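Local coordinates for protein beta-L-arabinobiosidase (Bacteroides thetaiotaomicron, PDB 5MQR) that hydrolyses glycosidic bonds, probably as a beta-L-arabinofuranosidase that helps a gut bacterium break down plant pectin, at residues W279-T284 / N306-I311; S474-A479 / G527-V532; E662-N667 / W1051-L1056; A832-G837 / G844-Y849. All blocks are in the same frame, centred on the assembly; numbering follows the deposited sequence.

Contact 1: residues W279-T284 / N306-I311; sequences WKHALT and NSNAKI
Lys280 and His281 reach across to Asn308 and Ser307 by separate routes. The Lys280 chain is extended beyond CG and slants across Asn308. Its CD and CE pass close to the Asn308 carbonyl. Lys280 NZ then gives a hydrogen bond to Asn308 O at 2.9 Å, with a C=O...N angle of 162°, so the ammonium lies nearly in line with the carbonyl. The same NZ also hydrogen-bonds OH, the phenolic ester oxygen, of the modified residue, a phosphotyrosine, at position 371.

The His281 ring lies alongside the Asn308 side chain, and the two point the same way. Ring and amide planes are 55° apart, with His281 NE2 3.0 Å from Asn308 OD1. His281 CG is turned away from its own carbonyl carbon (chi1 -55°), which lays one ring face over Ser307 O. That oxygen also takes a weak bond from His281 N at 2.8 Å. A water joins Asn306 O to the edge of the imidazole, weakly on the ring side.

Next to these polar contacts, Ile311 CG2 packs 3.4 Å from Trp279 O and 4.3 Å from Ala282 CB.

The contact is consistent with a joint between consecutive beta-propeller blades. Residues 279-282 form the turn between strands 275-278 and 283-287 of one four-stranded sheet. Residues 306-310 lead into strand 311-315 of the next, where Ile311 also rests on strand 321-325.

Contact 2: residues S474-A479 / G527-V532; sequences SFDLSA and GKTYHV
His531 ND1 donates to Asp476 OD1 at 2.8 Å, with an N-H...O angle of 156°. His531 CG lies anti to the backbone N (chi1 -172°) while Asp476 CG lies beside its own N (chi1 -65°), which brings ND1 and OD1 together. The oxygen lies at the edge of the imidazole, in its plane, but the donor comes from above the carboxylate plane. Asp476 OD2 accepts from Asn606, so both oxygens are held and the carboxylate is fixed in rotation.

Asp476 and His531 form a non-hydrogen-bonded pair between antiparallel strands 470-479 and 530-537. On either side of it are hydrogen-bonded pairs, Phe475 with Val532 and Leu477 with Tyr530. Val532 N meets Phe475 O at 2.8 Å, and Tyr530 N meets Leu477 O at 2.9 Å. The segments belong to a sialidase-like carbohydrate-binding-module family. Phe475 and Leu477 also touch strand 487-492 of a second sheet, as in a beta sandwich.

On that face Val532 CB sits over the Phe475 ring as a CH-pi contact, 4.1 Å from its centroid. Val532 CG2 touches Leu477 CD2 at 4.1 Å. Past the last bridged pair, Gly527 N, in the loop before strand 530-537, bonds Ala479 O at 2.8 Å. A water accepts from Ala479 N and donates to Lys528 O.

Contact 3: residues E662-N667 / W1051-L1056; sequences ECPQRN and WDWFCL
Cys663 SG sits between its backbone N and carbonyl carbon (chi1 73°), which carries the sulfur over Trp1051. Trp1053 CG takes the same kind of position on its own residue (chi1 46°), and its indole swings back over Pro664. Cys663 covers the six-membered ring of Trp1051 with two atoms, CB at 3.7 Å and SG at 3.8 Å from the centroid. The sulfur also accepts from Gln665 N.

Pro664 is wedged between the two indoles. Its CD lies over the five-membered ring of Trp1051, and its CG sits above the six-membered ring of Trp1053, 4.1 Å from the centroid. At the edge of Trp1051, NE1 donates to Gln665 OE1 at 3.1 Å, with amide and indole planes at 88°.

Short strand 660-662 is an outermost strand of the five-stranded sheet that holds strand 1053-1061. Segment 1051-1056 belongs to the C-terminal domain family of glycoside hydrolase family 65. Glu662 and Cys1055 form an antiparallel hydrogen-bonded pair, each N to the other O at 3.0 Å. The chain then runs into helix 666-680, with Gln665 at the N-cap position and its NE2 bonded to Asn667 OD1 and to Glu980.

The Glu662 carboxylate rests against Trp1053 CZ3. It makes a salt bridge to Arg1076, which also has a cation-pi contact with Trp1053, and a hydrogen bond to Tyr1077.

Contact 4: residues A832-G837 / G844-Y849; sequences ALSIMG and GMAMRY
Helices 820-839 and 843-864 form an antiparallel helical hairpin in the MGH1-like glycoside hydrolase region, consistent with the six-hairpin glycosidase name. Their short segments run at 165°, with axes only 7.1 Å apart. Small residues allow this: Ser834 and Ala846 have CA atoms 4.0 Å apart, and Gly837 faces Ala846 without a side chain.

Ser834 OG donates to Ala846 O at 2.6 Å. Its chi1 of -174° points the hydroxyl away from its own N and across to that carbonyl, with the donor tilted 22° from the carbonyl plane. The Ala846 methyl packs back on Ser834 O.

On the buried flank, Leu833 CB lies over one face of the Tyr849 ring, 4.0 Å from its centroid. Leu833 CD1 continues along the ring to CE1. The other branch, CD2, meets CE of Met845, a selenomethionine, at 3.7 Å. The extended Met845 chain slants across Leu833.

Behind the pair, helix 754-765 touches Leu833, and helix 768-788 touches Met845 and Tyr849.

The four contacts are separate, and none touches another. Contact 1 lies in a BNR repeat-like region, probably a beta propeller, and contact 2 in a region of the sialidase-like carbohydrate-binding-module family; their centres are 46 Å apart. Contact 4 lies in the helical glycoside hydrolase region, 73 Å from contact 1 between centres and on the opposite side of the chain's centre. Contact 3 is the most central, about 15 Å from that point; its centre is 41 Å from that of contact 4 and 37 Å from that of contact 1. Its segments are 384 residues apart at their closest ends, and contact 4 lies in the chain between them. In contact 1, the Lys310 side chain is about 9 Å from a bound calcium ion.

Contact 1: residues W279-T284 / N306-I311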
loop_
_atom_site.group_PDB
_atom_site.type_symbol
_atom_site.label_atom_id
_atom_site.label_comp_id
_atom_site.label_asym_id
_atom_site.label_seq_id
_atom_site.Cartn_x
_atom_site.Cartn_y
_atom_site.Cartn_z
ATOM N N TRP A 279 2.743 29.531 -4.734
ATOM C CA TRP A 279 3.395 30.615 -4.066
ATOM C C TRP A 279 2.999 30.541 -2.593
ATOM O O TRP A 279 2.178 29.705 -2.203
ATOM C CB TRP A 279 2.885 31.922 -4.647
ATOM C CG TRP A 279 3.242 32.269 -6.080
ATOM C CD1 TRP A 279 4.378 32.929 -6.520
ATOM C CD2 TRP A 279 2.408 32.111 -7.233
ATOM N NE1 TRP A 279 4.308 33.137 -7.872
ATOM C CE2 TRP A 279 3.110 32.658 -8.336
ATOM C CE3 TRP A 279 1.150 31.538 -7.449
ATOM C CZ2 TRP A 279 2.586 32.653 -9.639
ATOM C CZ3 TRP A 279 0.618 31.529 -8.746
ATOM C CH2 TRP A 279 1.343 32.087 -9.824
ATOM N N LYS A 280 3.550 31.429 -1.780
ATOM C CA LYS A 280 3.096 31.597 -0.391
ATOM C C LYS A 280 1.571 31.765 -0.260
ATOM O O LYS A 280 0.908 32.363 -1.145
ATOM C CB LYS A 280 3.754 32.818 0.235
ATOM C CG LYS A 280 5.195 32.611 0.645
ATOM C CD LYS A 280 5.624 33.703 1.616
ATOM C CE LYS A 280 7.074 33.522 2.018
ATOM N NZ LYS A 280 7.357 34.398 3.185
ATOM N N HIS A 281 1.035 31.243 0.849
ATOM C CA HIS A 281 -0.430 31.153 1.105
ATOM C C HIS A 281 -1.108 30.149 0.185
ATOM O O HIS A 281 -2.329 30.130 0.051
ATOM C CB HIS A 281 -1.125 32.525 1.025
ATOM C CG HIS A 281 -0.520 33.551 1.928
ATOM N ND1 HIS A 281 -0.765 33.583 3.288
ATOM C CD2 HIS A 281 0.334 34.572 1.674
ATOM C CE1 HIS A 281 -0.092 34.581 3.832
ATOM N NE2 HIS A 281 0.581 35.197 2.874
ATOM N N ALA A 282 -0.297 29.293 -0.423
ATOM C CA ALA A 282 -0.731 28.391 -1.453
ATOM C C ALA A 282 -1.574 29.062 -2.556
ATOM O O ALA A 282 -2.483 28.445 -3.096
ATOM C CB ALA A 282 -1.447 27.210 -0.810
ATOM N N LEU A 283 -1.257 30.310 -2.915
ATOM C CA LEU A 283 -1.755 30.843 -4.185
ATOM C C LEU A 283 -1.276 29.899 -5.300
ATOM O O LEU A 283 -0.198 29.273 -5.220
ATOM C CB LEU A 283 -1.302 32.278 -4.471
ATOM C CG LEU A 283 -1.749 33.391 -3.501
ATOM C CD1 LEU A 283 -1.180 34.735 -3.910
ATOM C CD2 LEU A 283 -3.253 33.524 -3.377
ATOM N N THR A 284 -2.104 29.758 -6.322
ATOM C CA THR A 284 -1.836 28.740 -7.326
ATOM C C THR A 284 -2.399 29.112 -8.684
ATOM O O THR A 284 -3.408 29.799 -8.784
ATOM C CB THR A 284 -2.311 27.372 -6.837
ATOM O OG1 THR A 284 -1.807 26.342 -7.700
ATOM C CG2 THR A 284 -3.832 27.334 -6.771
ATOM N N ASN A 306 -2.462 26.753 4.903
ATOM C CA ASN A 306 -1.121 27.214 4.660
ATOM C C ASN A 306 -1.149 28.706 4.842
ATOM O O ASN A 306 -2.176 29.371 4.650
ATOM C CB ASN A 306 -0.641 26.850 3.239
ATOM C CG ASN A 306 0.861 27.060 3.035
ATOM O OD1 ASN A 306 1.276 27.723 2.084
ATOM N ND2 ASN A 306 1.676 26.518 3.937
ATOM N N SER A 307 -0.002 29.237 5.218
ATOM C CA SER A 307 0.100 30.648 5.515
ATOM C C SER A 307 1.368 31.176 4.848
ATOM O O SER A 307 1.498 31.073 3.634
ATOM C CB SER A 307 0.044 30.834 7.040
ATOM O OG SER A 307 0.258 32.173 7.408
ATOM N N ASN A 308 2.325 31.631 5.648
ATOM C CA ASN A 308 3.371 32.508 5.216
ATOM C C ASN A 308 4.736 31.852 5.069
ATOM O O ASN A 308 5.687 32.513 4.695
ATOM C CB ASN A 308 3.497 33.615 6.267
ATOM C CG ASN A 308 3.677 34.954 5.632
ATOM O OD1 ASN A 308 2.878 35.334 4.780
ATOM N ND2 ASN A 308 4.736 35.675 6.008
ATOM N N ALA A 309 4.847 30.570 5.381
ATOM C CA ALA A 309 6.151 29.935 5.520
ATOM C C ALA A 309 6.566 29.051 4.315
ATOM O O ALA A 309 7.394 28.140 4.485
ATOM C CB ALA A 309 6.171 29.141 6.816
ATOM N N LYS A 310 6.022 29.366 3.130
ATOM C CA LYS A 310 6.185 28.617 1.853
ATOM C C LYS A 310 5.497 27.237 1.775
ATOM O O LYS A 310 5.339 26.523 2.769
ATOM C CB LYS A 310 7.649 28.390 1.456
ATOM C CG LYS A 310 8.518 29.609 1.286
ATOM C CD LYS A 310 9.908 29.188 0.814
ATOM C CE LYS A 310 10.817 30.401 0.611
ATOM N NZ LYS A 310 12.176 30.052 0.109
ATOM N N ILE A 311 5.138 26.872 0.550
ATOM C CA ILE A 311 4.685 25.531 0.220
ATOM C C ILE A 311 5.523 25.058 -0.982
ATOM O O ILE A 311 5.801 25.826 -1.917
ATOM C CB ILE A 311 3.172 25.506 -0.062
ATOM C CG1 ILE A 311 2.736 24.127 -0.600
ATOM C CG2 ILE A 311 2.768 26.606 -1.035
ATOM C CD1 ILE A 311 1.236 23.853 -0.476
HETATM O O HOH W 1 -3.042 32.227 5.294
HETATM O O HOH W 2 -4.209 29.361 2.135
#

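Contact 2: residues S474-A479 / G527-V532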
loop_
_atom_site.group_PDB
_atom_site.type_symbol
_atom_site.label_atom_id
_atom_site.label_comp_id
_atom_site.label_asym_id
_atom_site.label_seq_id
_atom_site.Cartn_x
_atom_site.Cartn_y
_atom_site.Cartn_z
ATOM N N SER A 474 8.888 -6.528 21.388
ATOM C CA SER A 474 10.080 -6.897 22.116
ATOM C C SER A 474 11.327 -6.325 21.481
ATOM O O SER A 474 11.356 -6.020 20.292
ATOM C CB SER A 474 10.189 -8.408 22.264
ATOM O OG SER A 474 10.320 -8.985 20.997
ATOM N N PHE A 475 12.344 -6.145 22.307
ATOM C CA PHE A 475 13.605 -5.585 21.858
ATOM C C PHE A 475 14.621 -5.745 22.954
ATOM O O PHE A 475 14.259 -5.896 24.121
ATOM C CB PHE A 475 13.471 -4.090 21.456
ATOM C CG PHE A 475 12.880 -3.210 22.530
ATOM C CD1 PHE A 475 13.699 -2.594 23.471
ATOM C CD2 PHE A 475 11.508 -2.990 22.596
ATOM C CE1 PHE A 475 13.163 -1.801 24.462
ATOM C CE2 PHE A 475 10.970 -2.186 23.595
ATOM C CZ PHE A 475 11.797 -1.598 24.527
ATOM N N ASP A 476 15.892 -5.733 22.564
ATOM C CA ASP A 476 17.001 -5.683 23.507
ATOM C C ASP A 476 17.408 -4.235 23.706
ATOM O O ASP A 476 17.448 -3.467 22.762
ATOM C CB ASP A 476 18.175 -6.513 23.008
ATOM C CG ASP A 476 17.846 -7.973 22.927
ATOM O OD1 ASP A 476 17.408 -8.534 23.949
ATOM O OD2 ASP A 476 18.007 -8.572 21.850
ATOM N N LEU A 477 17.733 -3.887 24.943
ATOM C CA LEU A 477 17.964 -2.511 25.367
ATOM C C LEU A 477 19.215 -2.472 26.207
ATOM O O LEU A 477 19.376 -3.275 27.138
ATOM C CB LEU A 477 16.795 -2.045 26.233
ATOM C CG LEU A 477 16.811 -0.672 26.895
ATOM C CD1 LEU A 477 16.859 0.461 25.883
ATOM C CD2 LEU A 477 15.555 -0.568 27.747
ATOM N N SER A 478 20.082 -1.521 25.906
ATOM C CA SER A 478 21.268 -1.251 26.722
ATOM C C SER A 478 21.436 0.242 26.863
ATOM O O SER A 478 21.254 0.973 25.896
ATOM C CB SER A 478 22.503 -1.827 26.052
ATOM O OG SER A 478 23.577 -1.889 26.975
ATOM N N ALA A 479 21.790 0.685 28.058
ATOM C CA ALA A 479 22.074 2.090 28.336
ATOM C C ALA A 479 23.554 2.268 28.658
ATOM O O ALA A 479 24.121 1.504 29.433
ATOM C CB ALA A 479 21.229 2.551 29.516
ATOM N N GLY A 527 25.665 -0.546 30.628
ATOM C CA GLY A 527 26.432 -1.573 29.895
ATOM C C GLY A 527 25.859 -2.987 29.884
ATOM O O GLY A 527 26.524 -3.929 29.474
ATOM N N LYS A 528 24.609 -3.140 30.299
ATOM C CA LYS A 528 23.972 -4.434 30.448
ATOM C C LYS A 528 22.831 -4.490 29.435
ATOM O O LYS A 528 22.124 -3.498 29.220
ATOM C CB LYS A 528 23.453 -4.541 31.880
ATOM C CG LYS A 528 23.169 -5.942 32.380
ATOM C CD LYS A 528 23.184 -6.012 33.911
ATOM C CE LYS A 528 23.041 -7.453 34.404
ATOM N NZ LYS A 528 21.736 -8.032 33.975
ATOM N N THR A 529 22.674 -5.642 28.801
ATOM C CA THR A 529 21.632 -5.871 27.821
ATOM C C THR A 529 20.417 -6.517 28.520
ATOM O O THR A 529 20.544 -7.571 29.148
ATOM C CB THR A 529 22.169 -6.764 26.688
ATOM O OG1 THR A 529 23.190 -6.044 25.983
ATOM C CG2 THR A 529 21.064 -7.158 25.699
ATOM N N TYR A 530 19.264 -5.859 28.402
ATOM C CA TYR A 530 17.995 -6.310 28.963
ATOM C C TYR A 530 17.055 -6.682 27.805
ATOM O O TYR A 530 16.921 -5.920 26.848
ATOM C CB TYR A 530 17.357 -5.184 29.776
ATOM C CG TYR A 530 18.148 -4.758 30.991
ATOM C CD1 TYR A 530 18.177 -5.548 32.146
ATOM C CD2 TYR A 530 18.855 -3.567 31.002
ATOM C CE1 TYR A 530 18.895 -5.162 33.273
ATOM C CE2 TYR A 530 19.570 -3.176 32.121
ATOM C CZ TYR A 530 19.585 -3.981 33.247
ATOM O OH TYR A 530 20.281 -3.578 34.330
ATOM N N HIS A 531 16.436 -7.857 27.874
ATOM C CA HIS A 531 15.443 -8.221 26.912
ATOM C C HIS A 531 14.071 -7.756 27.417
ATOM O O HIS A 531 13.569 -8.265 28.425
ATOM C CB HIS A 531 15.453 -9.721 26.641
ATOM C CG HIS A 531 14.570 -10.096 25.501
ATOM N ND1 HIS A 531 14.822 -9.684 24.208
ATOM C CD2 HIS A 531 13.402 -10.781 25.458
ATOM C CE1 HIS A 531 13.850 -10.112 23.418
ATOM N NE2 HIS A 531 12.981 -10.785 24.151
ATOM N N VAL A 532 13.491 -6.788 26.716
ATOM C CA VAL A 532 12.237 -6.172 27.121
ATOM C C VAL A 532 11.119 -6.671 26.240
ATOM O O VAL A 532 11.278 -6.683 25.023
ATOM C CB VAL A 532 12.268 -4.644 26.993
ATOM C CG1 VAL A 532 10.997 -4.041 27.587
ATOM C CG2 VAL A 532 13.497 -4.096 27.707
HETATM O O HOH W 3 21.859 -1.025 30.350
#

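Contact 3: residues E662-N667 / W1051-L1056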
loop_
_atom_site.group_PDB
_atom_site.type_symbol
_atom_site.label_atom_id
_atom_site.label_comp_id
_atom_site.label_asym_id
_atom_site.label_seq_id
_atom_site.Cartn_x
_atom_site.Cartn_y
_atom_site.Cartn_z
ATOM N N GLU A 662 -11.628 -6.286 -2.063
ATOM C CA GLU A 662 -12.349 -5.089 -2.470
ATOM C C GLU A 662 -12.047 -4.745 -3.894
ATOM O O GLU A 662 -10.983 -5.079 -4.419
ATOM C CB GLU A 662 -12.022 -3.862 -1.604
ATOM C CG GLU A 662 -10.572 -3.386 -1.654
ATOM C CD GLU A 662 -10.352 -2.003 -1.041
ATOM O OE1 GLU A 662 -11.224 -1.499 -0.264
ATOM O OE2 GLU A 662 -9.284 -1.422 -1.340
ATOM N N CYS A 663 -12.999 -4.038 -4.489
ATOM C CA CYS A 663 -12.838 -3.480 -5.802
ATOM C C CYS A 663 -13.801 -2.314 -5.863
ATOM O O CYS A 663 -14.573 -2.144 -4.942
ATOM C CB CYS A 663 -13.123 -4.548 -6.849
ATOM S SG CYS A 663 -14.859 -4.953 -6.993
ATOM N N PRO A 664 -13.739 -1.483 -6.920
ATOM C CA PRO A 664 -14.606 -0.291 -7.042
ATOM C C PRO A 664 -16.029 -0.575 -7.518
ATOM O O PRO A 664 -16.826 0.349 -7.601
ATOM C CB PRO A 664 -13.907 0.561 -8.112
ATOM C CG PRO A 664 -12.751 -0.235 -8.618
ATOM C CD PRO A 664 -12.844 -1.622 -8.075
ATOM N N GLN A 665 -16.336 -1.823 -7.841
ATOM C CA GLN A 665 -17.647 -2.192 -8.339
ATOM C C GLN A 665 -18.395 -2.873 -7.196
ATOM O O GLN A 665 -18.001 -3.954 -6.728
ATOM C CB GLN A 665 -17.524 -3.084 -9.571
ATOM C CG GLN A 665 -18.786 -3.137 -10.424
ATOM C CD GLN A 665 -18.604 -3.877 -11.748
ATOM O OE1 GLN A 665 -17.551 -3.790 -12.395
ATOM N NE2 GLN A 665 -19.621 -4.606 -12.150
ATOM N N ARG A 666 -19.464 -2.213 -6.754
ATOM C CA ARG A 666 -20.211 -2.609 -5.571
ATOM C C ARG A 666 -20.756 -4.034 -5.632
ATOM O O ARG A 666 -20.674 -4.763 -4.657
ATOM C CB ARG A 666 -21.349 -1.598 -5.315
ATOM C CG ARG A 666 -22.182 -1.818 -4.049
ATOM C CD ARG A 666 -21.281 -1.870 -2.800
ATOM N NE ARG A 666 -22.042 -1.823 -1.534
ATOM C CZ ARG A 666 -21.607 -1.310 -0.366
ATOM N NH1 ARG A 666 -20.396 -0.755 -0.248
ATOM N NH2 ARG A 666 -22.419 -1.324 0.698
ATOM N N ASN A 667 -21.301 -4.442 -6.771
ATOM C CA ASN A 667 -21.955 -5.751 -6.821
ATOM C C ASN A 667 -20.970 -6.927 -6.632
ATOM O O ASN A 667 -21.268 -7.840 -5.885
ATOM C CB ASN A 667 -22.909 -5.918 -8.031
ATOM C CG ASN A 667 -22.234 -5.748 -9.396
ATOM O OD1 ASN A 667 -21.034 -5.539 -9.519
ATOM N ND2 ASN A 667 -23.047 -5.817 -10.435
ATOM N N TRP A 1051 -10.934 -1.789 -13.735
ATOM C CA TRP A 1051 -10.859 -1.300 -12.364
ATOM C C TRP A 1051 -9.526 -0.569 -12.056
ATOM O O TRP A 1051 -8.440 -1.121 -12.259
ATOM C CB TRP A 1051 -11.008 -2.475 -11.378
ATOM C CG TRP A 1051 -12.350 -3.127 -11.371
ATOM C CD1 TRP A 1051 -13.542 -2.608 -11.839
ATOM C CD2 TRP A 1051 -12.670 -4.407 -10.819
ATOM N NE1 TRP A 1051 -14.549 -3.512 -11.658
ATOM C CE2 TRP A 1051 -14.045 -4.621 -11.029
ATOM C CE3 TRP A 1051 -11.918 -5.407 -10.187
ATOM C CZ2 TRP A 1051 -14.691 -5.789 -10.618
ATOM C CZ3 TRP A 1051 -12.555 -6.570 -9.793
ATOM C CH2 TRP A 1051 -13.936 -6.743 -9.999
ATOM N N ASP A 1052 -9.611 0.639 -11.504
ATOM C CA ASP A 1052 -8.415 1.384 -11.120
ATOM C C ASP A 1052 -7.656 0.721 -9.986
ATOM O O ASP A 1052 -6.459 0.941 -9.846
ATOM C CB ASP A 1052 -8.761 2.803 -10.686
ATOM C CG ASP A 1052 -9.199 3.674 -11.830
ATOM O OD1 ASP A 1052 -9.038 3.296 -13.020
ATOM O OD2 ASP A 1052 -9.696 4.767 -11.520
ATOM N N TRP A 1053 -8.340 -0.091 -9.187
ATOM C CA TRP A 1053 -7.684 -0.782 -8.089
ATOM C C TRP A 1053 -8.485 -1.965 -7.670
ATOM O O TRP A 1053 -9.686 -2.003 -7.902
ATOM C CB TRP A 1053 -7.524 0.159 -6.880
ATOM C CG TRP A 1053 -8.751 0.950 -6.544
ATOM C CD1 TRP A 1053 -9.083 2.215 -7.000
ATOM C CD2 TRP A 1053 -9.827 0.537 -5.707
ATOM N NE1 TRP A 1053 -10.305 2.598 -6.486
ATOM C CE2 TRP A 1053 -10.778 1.590 -5.687
ATOM C CE3 TRP A 1053 -10.095 -0.632 -4.979
ATOM C CZ2 TRP A 1053 -11.968 1.512 -4.945
ATOM C CZ3 TRP A 1053 -11.279 -0.707 -4.233
ATOM C CH2 TRP A 1053 -12.205 0.359 -4.229
ATOM N N PHE A 1054 -7.817 -2.923 -7.041
ATOM C CA PHE A 1054 -8.514 -3.981 -6.299
ATOM C C PHE A 1054 -7.515 -4.673 -5.415
ATOM O O PHE A 1054 -6.304 -4.494 -5.580
ATOM C CB PHE A 1054 -9.212 -5.011 -7.214
ATOM C CG PHE A 1054 -8.295 -5.706 -8.184
ATOM C CD1 PHE A 1054 -7.539 -6.791 -7.792
ATOM C CD2 PHE A 1054 -8.210 -5.283 -9.502
ATOM C CE1 PHE A 1054 -6.690 -7.437 -8.691
ATOM C CE2 PHE A 1054 -7.362 -5.915 -10.408
ATOM C CZ PHE A 1054 -6.604 -7.002 -10.000
ATOM N N CYS A 1055 -8.007 -5.504 -4.511
ATOM C CA CYS A 1055 -7.100 -6.223 -3.635
ATOM C C CYS A 1055 -7.733 -7.466 -3.062
ATOM O O CYS A 1055 -8.864 -7.436 -2.613
ATOM C CB CYS A 1055 -6.652 -5.294 -2.498
ATOM S SG CYS A 1055 -5.674 -6.110 -1.227
ATOM N N LEU A 1056 -6.993 -8.558 -3.103
ATOM C CA LEU A 1056 -7.329 -9.755 -2.346
ATOM C C LEU A 1056 -6.261 -9.929 -1.296
ATOM O O LEU A 1056 -5.095 -10.008 -1.597
ATOM C CB LEU A 1056 -7.388 -10.987 -3.228
ATOM C CG LEU A 1056 -7.763 -12.289 -2.510
ATOM C CD1 LEU A 1056 -9.240 -12.310 -2.123
ATOM C CD2 LEU A 1056 -7.425 -13.476 -3.400
#

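Contact 4: residues A832-G837 / G844-Y849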
loop_
_atom_site.group_PDB
_atom_site.type_symbol
_atom_site.label_atom_id
_atom_site.label_comp_id
_atom_site.label_asym_id
_atom_site.label_seq_id
_atom_site.Cartn_x
_atom_site.Cartn_y
_atom_site.Cartn_z
ATOM N N ALA A 832 -5.254 -36.937 -10.109
ATOM C CA ALA A 832 -4.973 -36.446 -8.762
ATOM C C ALA A 832 -4.395 -37.549 -7.888
ATOM O O ALA A 832 -3.465 -37.301 -7.131
ATOM C CB ALA A 832 -6.224 -35.859 -8.128
ATOM N N LEU A 833 -4.940 -38.757 -7.995
ATOM C CA LEU A 833 -4.423 -39.877 -7.228
ATOM C C LEU A 833 -3.016 -40.276 -7.679
ATOM O O LEU A 833 -2.236 -40.699 -6.856
ATOM C CB LEU A 833 -5.384 -41.081 -7.263
ATOM C CG LEU A 833 -6.548 -40.979 -6.264
ATOM C CD1 LEU A 833 -7.695 -41.881 -6.667
ATOM C CD2 LEU A 833 -6.093 -41.334 -4.855
ATOM N N SER A 834 -2.694 -40.125 -8.965
ATOM C CA SER A 834 -1.334 -40.350 -9.446
ATOM C C SER A 834 -0.347 -39.410 -8.774
ATOM O O SER A 834 0.670 -39.846 -8.226
ATOM C CB SER A 834 -1.238 -40.178 -10.962
ATOM O OG SER A 834 0.059 -40.529 -11.415
ATOM N N ILE A 835 -0.669 -38.120 -8.819
ATOM C CA ILE A 835 0.111 -37.092 -8.106
ATOM C C ILE A 835 0.229 -37.419 -6.609
ATOM O O ILE A 835 1.314 -37.336 -6.066
ATOM C CB ILE A 835 -0.441 -35.675 -8.361
ATOM C CG1 ILE A 835 -0.138 -35.248 -9.806
ATOM C CG2 ILE A 835 0.143 -34.656 -7.379
ATOM C CD1 ILE A 835 -0.998 -34.110 -10.321
HETATM N N MSE A 836 -0.847 -37.851 -5.964
HETATM C CA MSE A 836 -0.774 -38.241 -4.543
HETATM C C MSE A 836 0.109 -39.439 -4.304
HETATM O O MSE A 836 0.670 -39.579 -3.229
HETATM C CB MSE A 836 -2.158 -38.481 -3.916
HETATM C CG MSE A 836 -2.893 -37.143 -3.835
HETATM SE SE MSE A 836 -4.678 -37.330 -3.015
HETATM C CE MSE A 836 -5.806 -37.200 -4.619
ATOM N N GLY A 837 0.206 -40.335 -5.285
ATOM C CA GLY A 837 1.165 -41.433 -5.254
ATOM C C GLY A 837 2.603 -40.944 -5.202
ATOM O O GLY A 837 3.385 -41.409 -4.380
ATOM N N GLY A 844 4.464 -47.101 -7.589
ATOM C CA GLY A 844 3.473 -48.002 -8.156
ATOM C C GLY A 844 2.096 -47.378 -8.290
ATOM O O GLY A 844 1.452 -47.491 -9.320
HETATM N N MSE A 845 1.640 -46.726 -7.232
HETATM C CA MSE A 845 0.343 -46.056 -7.240
HETATM C C MSE A 845 0.339 -44.939 -8.263
HETATM O O MSE A 845 -0.653 -44.738 -8.951
HETATM C CB MSE A 845 0.034 -45.517 -5.842
HETATM C CG MSE A 845 -1.229 -44.668 -5.756
HETATM SE SE MSE A 845 -1.474 -44.002 -3.900
HETATM C CE MSE A 845 -2.678 -42.586 -4.529
ATOM N N ALA A 846 1.443 -44.202 -8.361
ATOM C CA ALA A 846 1.559 -43.158 -9.359
ATOM C C ALA A 846 1.301 -43.705 -10.755
ATOM O O ALA A 846 0.550 -43.114 -11.501
ATOM C CB ALA A 846 2.918 -42.500 -9.304
HETATM N N MSE A 847 1.896 -44.843 -11.085
HETATM C CA MSE A 847 1.716 -45.437 -12.408
HETATM C C MSE A 847 0.332 -46.015 -12.590
HETATM O O MSE A 847 -0.295 -45.741 -13.593
HETATM C CB MSE A 847 2.756 -46.524 -12.668
HETATM C CG MSE A 847 2.700 -47.134 -14.077
HETATM SE SE MSE A 847 2.783 -45.690 -15.426
HETATM C CE MSE A 847 4.480 -44.826 -14.957
ATOM N N ARG A 848 -0.151 -46.818 -11.638
ATOM C CA ARG A 848 -1.521 -47.388 -11.714
ATOM C C ARG A 848 -2.590 -46.331 -12.050
ATOM O O ARG A 848 -3.442 -46.556 -12.919
ATOM C CB ARG A 848 -1.925 -48.109 -10.420
ATOM C CG ARG A 848 -1.473 -49.551 -10.332
ATOM C CD ARG A 848 -1.895 -50.204 -9.024
ATOM N NE ARG A 848 -1.028 -49.834 -7.905
ATOM C CZ ARG A 848 0.194 -50.335 -7.667
ATOM N NH1 ARG A 848 0.753 -51.232 -8.475
ATOM N NH2 ARG A 848 0.873 -49.910 -6.608
ATOM N N TYR A 849 -2.527 -45.188 -11.389
ATOM C CA TYR A 849 -3.524 -44.149 -11.605
ATOM C C TYR A 849 -3.199 -43.226 -12.778
ATOM O O TYR A 849 -4.117 -42.702 -13.385
ATOM C CB TYR A 849 -3.790 -43.358 -10.315
ATOM C CG TYR A 849 -4.650 -44.139 -9.362
ATOM C CD1 TYR A 849 -6.032 -44.119 -9.482
ATOM C CD2 TYR A 849 -4.089 -44.931 -8.370
ATOM C CE1 TYR A 849 -6.844 -44.851 -8.620
ATOM C CE2 TYR A 849 -4.881 -45.683 -7.506
ATOM C CZ TYR A 849 -6.259 -45.638 -7.630
ATOM O OH TYR A 849 -7.050 -46.370 -6.780
#